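Local coordinates for protein titin (Homo sapiens, PDB 3LCY) that forms part of the A-band of muscle as a giant protein built largely of tandem immunoglobulin domains and carrying a serine/threonine-protein kinase, at residues C80-T83 with E88-T91; K46-I49 with K53-M56. All blocks are in the same frame, centred on the assembly; numbering follows the deposited sequence.

Contact 1: C80-T83 with E88-T91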
ATOM      1  N   CYS A  80      16.350   0.404 -10.695  1.00 25.28           N
ATOM      2  CA  CYS A  80      16.957   1.046 -11.844  1.00 26.09           C
ATOM      3  C   CYS A  80      18.130   0.212 -12.303  1.00 29.25           C
ATOM      4  O   CYS A  80      19.019  -0.074 -11.529  1.00 28.11           O
ATOM      5  CB  CYS A  80      17.459   2.447 -11.492  1.00 26.04           C
ATOM      6  SG  CYS A  80      18.426   3.273 -12.770  1.00 31.96           S
ATOM      7  N   ILE A  81      18.137  -0.173 -13.571  1.00 32.27           N
ATOM      8  CA  ILE A  81      19.248  -0.953 -14.099  1.00 32.96           C
ATOM      9  C   ILE A  81      19.993  -0.198 -15.188  1.00 31.94           C
ATOM     10  O   ILE A  81      19.430   0.178 -16.193  1.00 34.11           O
ATOM     11  CB  ILE A  81      18.797  -2.307 -14.618  1.00 34.48           C
ATOM     12  CG1 ILE A  81      18.217  -3.116 -13.472  1.00 35.58           C
ATOM     13  CG2 ILE A  81      19.962  -3.055 -15.199  1.00 34.83           C
ATOM     14  CD1 ILE A  81      18.177  -4.568 -13.736  1.00 36.51           C
ATOM     15  N   ALA A  82      21.280  -0.005 -14.978  1.00 29.76           N
ATOM     16  CA  ALA A  82      22.105   0.715 -15.920  1.00 27.07           C
ATOM     17  C   ALA A  82      22.983  -0.242 -16.701  1.00 34.28           C
ATOM     18  O   ALA A  82      23.671  -1.069 -16.134  1.00 34.50           O
ATOM     19  CB  ALA A  82      22.934   1.712 -15.190  1.00 17.22           C
ATOM     20  N   THR A  83      22.945  -0.137 -18.019  1.00 36.85           N
ATOM     21  CA  THR A  83      23.726  -1.030 -18.855  1.00 35.83           C
ATOM     22  C   THR A  83      24.514  -0.382 -19.983  1.00 39.80           C
ATOM     23  O   THR A  83      24.164   0.672 -20.491  1.00 39.68           O
ATOM     24  CB  THR A  83      22.829  -2.081 -19.498  1.00 34.23           C
ATOM     25  OG1 THR A  83      21.907  -2.584 -18.535  1.00 37.36           O
ATOM     26  CG2 THR A  83      23.648  -3.210 -20.017  1.00 35.33           C
ATOM     27  N   GLU A  88      26.684  -4.259 -16.457  1.00 47.52           N
ATOM     28  CA  GLU A  88      25.508  -3.605 -15.908  1.00 51.95           C
ATOM     29  C   GLU A  88      25.465  -3.591 -14.382  1.00 48.95           C
ATOM     30  O   GLU A  88      26.003  -4.478 -13.744  1.00 48.24           O
ATOM     31  CB  GLU A  88      24.235  -4.218 -16.486  1.00 54.31           C
ATOM     32  CG  GLU A  88      23.827  -5.533 -15.900  1.00 57.80           C
ATOM     33  CD  GLU A  88      22.572  -6.075 -16.550  1.00 62.47           C
ATOM     34  OE1 GLU A  88      21.909  -6.937 -15.949  1.00 64.55           O
ATOM     35  OE2 GLU A  88      22.244  -5.640 -17.668  1.00 61.87           O
ATOM     36  N   VAL A  89      24.818  -2.571 -13.814  1.00 46.02           N
ATOM     37  CA  VAL A  89      24.690  -2.448 -12.368  1.00 41.12           C
ATOM     38  C   VAL A  89      23.224  -2.311 -12.014  1.00 39.93           C
ATOM     39  O   VAL A  89      22.415  -1.929 -12.844  1.00 43.46           O
ATOM     40  CB  VAL A  89      25.423  -1.222 -11.811  1.00 35.92           C
ATOM     41  CG1 VAL A  89      26.896  -1.288 -12.128  1.00 39.88           C
ATOM     42  CG2 VAL A  89      24.809   0.043 -12.346  1.00 32.10           C
ATOM     43  N   GLU A  90      22.890  -2.632 -10.776  1.00 36.95           N
ATOM     44  CA  GLU A  90      21.518  -2.544 -10.314  1.00 35.34           C
ATOM     45  C   GLU A  90      21.391  -1.810  -8.979  1.00 33.60           C
ATOM     46  O   GLU A  90      22.238  -1.946  -8.105  1.00 35.44           O
ATOM     47  CB  GLU A  90      20.942  -3.953 -10.207  1.00 38.54           C
ATOM     48  CG  GLU A  90      19.735  -4.084  -9.322  1.00 41.94           C
ATOM     49  CD  GLU A  90      19.312  -5.521  -9.151  1.00 44.40           C
ATOM     50  OE1 GLU A  90      19.456  -6.298 -10.108  1.00 45.13           O
ATOM     51  OE2 GLU A  90      18.833  -5.871  -8.057  1.00 47.05           O
ATOM     52  N   THR A  91      20.328  -1.033  -8.827  1.00 28.13           N
ATOM     53  CA  THR A  91      20.089  -0.300  -7.590  1.00 25.97           C
ATOM     54  C   THR A  91      18.594  -0.157  -7.320  1.00 25.41           C
ATOM     55  O   THR A  91      17.816   0.159  -8.221  1.00 24.15           O
ATOM     56  CB  THR A  91      20.745   1.090  -7.619  1.00 25.66           C
ATOM     57  OG1 THR A  91      20.303   1.848  -6.486  1.00 28.19           O
ATOM     58  CG2 THR A  91      20.372   1.827  -8.892  1.00 27.61           C
TER
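E88 reaches across to T83 at the turn end of an antiparallel ladder, with the C80–T91 pair at the end away from the turn. The two strand segments run at 166° to each other and four backbone hydrogen bonds tie them. C80 N to T91 O, at 2.9 Å, is the shortest and nearly straight; T91 N returns a longer bond to C80 O. A82 and V89 form the second doubly bonded pair, in which V89 N approaches A82 O in the carbonyl plane at 3.0 Å.

E88 folds its CG between its own backbone N and carbonyl carbon (chi1 78°), and the chain then extends alongside T83. The T83 hydroxyl OG1 donates to E88 OE2 at 3.2 Å, meeting it from above the carboxylate plane. I81 lies on the same face, opposite E90 in a non-hydrogen-bonded pair and flanked by E88. Its CG2 stands 3.6 Å from V89 O and also borders the E88 carboxylate carbon, while its CD1 reaches towards E90 OE1. This partly exposed face therefore mixes aliphatic carbon with acidic groups.

The other face carries C80, A82, V89 and T91. C80 CB lies 4.0 Å from T91 CG2, and that methyl also sits 3.5 Å from C80 O. With CG2 turned this way, T91 OG1 is directed to a hydrogen bond with M14 N. Further along, A82 CB meets V89 CG2 at 3.8 Å. Beneath them, C80 touches C29 and W41, and I31 receives both A82 and V89. C80 and C29 thus face each other in the interior from strands 76-83 and 24-34, the positions of the canonical cysteines of an immunoglobulin domain, and the ladder itself is the F–G hairpin of the I-set sandwich.

Contact 2: K46-I49 with K53-M56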
ATOM      1  N   LYS A  46       9.162  -6.609 -13.892  1.00 42.95           N
ATOM      2  CA  LYS A  46       8.732  -6.136 -15.204  1.00 44.59           C
ATOM      3  C   LYS A  46       9.288  -4.748 -15.505  1.00 39.03           C
ATOM      4  O   LYS A  46       9.365  -3.896 -14.621  1.00 38.63           O
ATOM      5  CB  LYS A  46       7.205  -6.118 -15.287  1.00 50.60           C
ATOM      6  CG  LYS A  46       6.550  -7.426 -14.872  1.00 56.65           C
ATOM      7  CD  LYS A  46       5.050  -7.395 -15.109  1.00 61.77           C
ATOM      8  CE  LYS A  46       4.397  -8.689 -14.656  1.00 66.16           C
ATOM      9  NZ  LYS A  46       2.955  -8.741 -15.027  1.00 68.10           N
ATOM     10  N   GLU A  47       9.676  -4.525 -16.758  1.00 37.98           N
ATOM     11  CA  GLU A  47      10.203  -3.228 -17.173  1.00 37.23           C
ATOM     12  C   GLU A  47       9.114  -2.166 -17.260  1.00 37.60           C
ATOM     13  O   GLU A  47       8.104  -2.354 -17.938  1.00 38.12           O
ATOM     14  CB  GLU A  47      10.918  -3.328 -18.522  1.00 40.30           C
ATOM     15  CG  GLU A  47      11.202  -1.969 -19.151  1.00 44.20           C
ATOM     16  CD  GLU A  47      12.021  -2.063 -20.422  1.00 49.81           C
ATOM     17  OE1 GLU A  47      12.837  -1.151 -20.670  1.00 53.46           O
ATOM     18  OE2 GLU A  47      11.855  -3.048 -21.170  1.00 52.01           O
ATOM     19  N   LEU A  48       9.333  -1.049 -16.577  1.00 37.84           N
ATOM     20  CA  LEU A  48       8.430   0.089 -16.676  1.00 35.39           C
ATOM     21  C   LEU A  48       8.645   0.801 -18.005  1.00 35.21           C
ATOM     22  O   LEU A  48       9.780   1.074 -18.397  1.00 33.34           O
ATOM     23  CB  LEU A  48       8.660   1.067 -15.523  1.00 33.49           C
ATOM     24  CG  LEU A  48       8.243   0.619 -14.122  1.00 30.03           C
ATOM     25  CD1 LEU A  48       8.596   1.690 -13.099  1.00 27.17           C
ATOM     26  CD2 LEU A  48       6.757   0.307 -14.077  1.00 25.17           C
ATOM     27  N   ILE A  49       7.553   1.086 -18.703  1.00 35.68           N
ATOM     28  CA  ILE A  49       7.626   1.839 -19.945  1.00 39.62           C
ATOM     29  C   ILE A  49       7.173   3.268 -19.690  1.00 39.82           C
ATOM     30  O   ILE A  49       6.161   3.497 -19.027  1.00 40.82           O
ATOM     31  CB  ILE A  49       6.754   1.211 -21.044  1.00 43.42           C
ATOM     32  CG1 ILE A  49       7.207  -0.223 -21.315  1.00 43.61           C
ATOM     33  CG2 ILE A  49       6.827   2.040 -22.316  1.00 39.59           C
ATOM     34  CD1 ILE A  49       8.644  -0.325 -21.777  1.00 42.95           C
ATOM     35  N   LYS A  53       2.275   8.528 -16.167  1.00 38.28           N
ATOM     36  CA  LYS A  53       2.408   8.128 -14.773  1.00 35.13           C
ATOM     37  C   LYS A  53       3.867   7.878 -14.402  1.00 32.67           C
ATOM     38  O   LYS A  53       4.309   8.244 -13.314  1.00 33.64           O
ATOM     39  CB  LYS A  53       1.567   6.885 -14.480  1.00 31.28           C
ATOM     40  CG  LYS A  53       1.585   6.467 -13.018  1.00 31.72           C
ATOM     41  CD  LYS A  53       0.753   5.221 -12.781  1.00 30.31           C
ATOM     42  CE  LYS A  53       0.730   4.858 -11.306  1.00 29.25           C
ATOM     43  NZ  LYS A  53      -0.032   3.604 -11.042  1.00 31.12           N
ATOM     44  N   TYR A  54       4.613   7.251 -15.304  1.00 31.24           N
ATOM     45  CA  TYR A  54       6.025   6.984 -15.061  1.00 27.10           C
ATOM     46  C   TYR A  54       6.909   7.821 -15.978  1.00 29.29           C
ATOM     47  O   TYR A  54       7.229   7.405 -17.091  1.00 31.49           O
ATOM     48  CB  TYR A  54       6.338   5.499 -15.258  1.00 24.38           C
ATOM     49  CG  TYR A  54       5.500   4.567 -14.412  1.00 22.94           C
ATOM     50  CD1 TYR A  54       5.667   4.507 -13.036  1.00 23.64           C
ATOM     51  CD2 TYR A  54       4.553   3.734 -14.993  1.00 27.39           C
ATOM     52  CE1 TYR A  54       4.905   3.652 -12.260  1.00 26.10           C
ATOM     53  CE2 TYR A  54       3.787   2.877 -14.227  1.00 26.96           C
ATOM     54  CZ  TYR A  54       3.966   2.839 -12.862  1.00 24.03           C
ATOM     55  OH  TYR A  54       3.205   1.983 -12.101  1.00 19.25           O
ATOM     56  N   LYS A  55       7.300   9.001 -15.507  1.00 30.28           N
ATOM     57  CA  LYS A  55       8.186   9.868 -16.273  1.00 31.39           C
ATOM     58  C   LYS A  55       9.635   9.469 -16.020  1.00 30.75           C
ATOM     59  O   LYS A  55      10.023   9.200 -14.883  1.00 33.45           O
ATOM     60  CB  LYS A  55       7.964  11.333 -15.896  1.00 33.08           C
ATOM     61  CG  LYS A  55       6.498  11.735 -15.795  1.00 33.44           C
ATOM     62  CD  LYS A  55       6.357  13.222 -15.512  1.00 34.64           C
ATOM     63  CE  LYS A  55       4.957  13.560 -15.026  1.00 38.04           C
ATOM     64  NZ  LYS A  55       3.900  13.116 -15.976  1.00 36.06           N
ATOM     65  N   MET A  56      10.440   9.396 -17.065  1.00 30.71           N
ATOM     66  CA  MET A  56      11.830   8.996 -16.902  1.00 31.11           C
ATOM     67  C   MET A  56      12.821  10.021 -17.418  1.00 30.55           C
ATOM     68  O   MET A  56      12.754  10.429 -18.550  1.00 34.90           O
ATOM     69  CB  MET A  56      12.057   7.661 -17.585  1.00 30.95           C
ATOM     70  CG  MET A  56      10.905   6.738 -17.379  1.00 32.72           C
ATOM     71  SD  MET A  56      11.111   5.103 -18.019  1.00 45.22           S
ATOM     72  CE  MET A  56       9.853   4.247 -17.121  1.00 34.51           C
TER
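L48 and Y54 cross at about a right angle, with the leucine methyl CD2 over the face of the tyrosine ring. CD2 lies 4.0 Å from the ring centroid and only 13° off the ring normal, which makes this a well-centred CH-pi contact. The nearest ring atom is Y54 CE2, at 3.9 Å from CD2, and the second methyl, CD1, comes to 4.1 Å from Y54 CD1. Both branches of the leucine thus bear on the ring. L48 CG stands beside its backbone N, anti to the carbonyl carbon (chi1 -70°), an orientation that carries the fork across to the tyrosine.

The opposite face of the Y54 ring is taken by K53, whose CG lies 4.2 Å above the plane, over the centre. The phenol ring is therefore held between an aliphatic lysine stem and a leucine methyl, while the ammonium end of K53 runs on to salt bridges with E70 and D74.

In the I-set sandwich, strand 46-48 is the short C' strand bonded to strand 38-43, whereas strand 54-58 belongs to the other sheet, as strand D. The contact is therefore side-chain packing across the gap between an edge strand of each sheet.

M56 fills the adjoining position. The M56 chain stays extended to its end (chi3 162°), so the terminal methyl is what meets L48: M56 CE is 3.8 Å from L48 CB and 3.4 Å from L48 O. The same methyl also lies 3.8 Å from I49 C, at the point where the chain turns out of the strand, and the I49 side chain leaves in the other direction. W41 of strand 38-43 is touched by both L48 and M56, and L65 of strand 62-68 by L48.

Contacts 1 and 2 lie in the same immunoglobulin domain, their centres about 15 Å apart and their nearest atoms about 8 Å apart, without touching. Strand 38-43 relates them: 76-83 bonds to one side of it and 46-48 to the other, and W41 is touched from both contacts. Contact 1 is partly buried and lies within one sheet, held by a backbone ladder with one polar side-chain bond at its rim. Contact 2 is a surface contact between the two sheets, near the edge, and relies on methyl groups packed on an aromatic ring and on backbone atoms. It buries less surface, 212 against 385 Å².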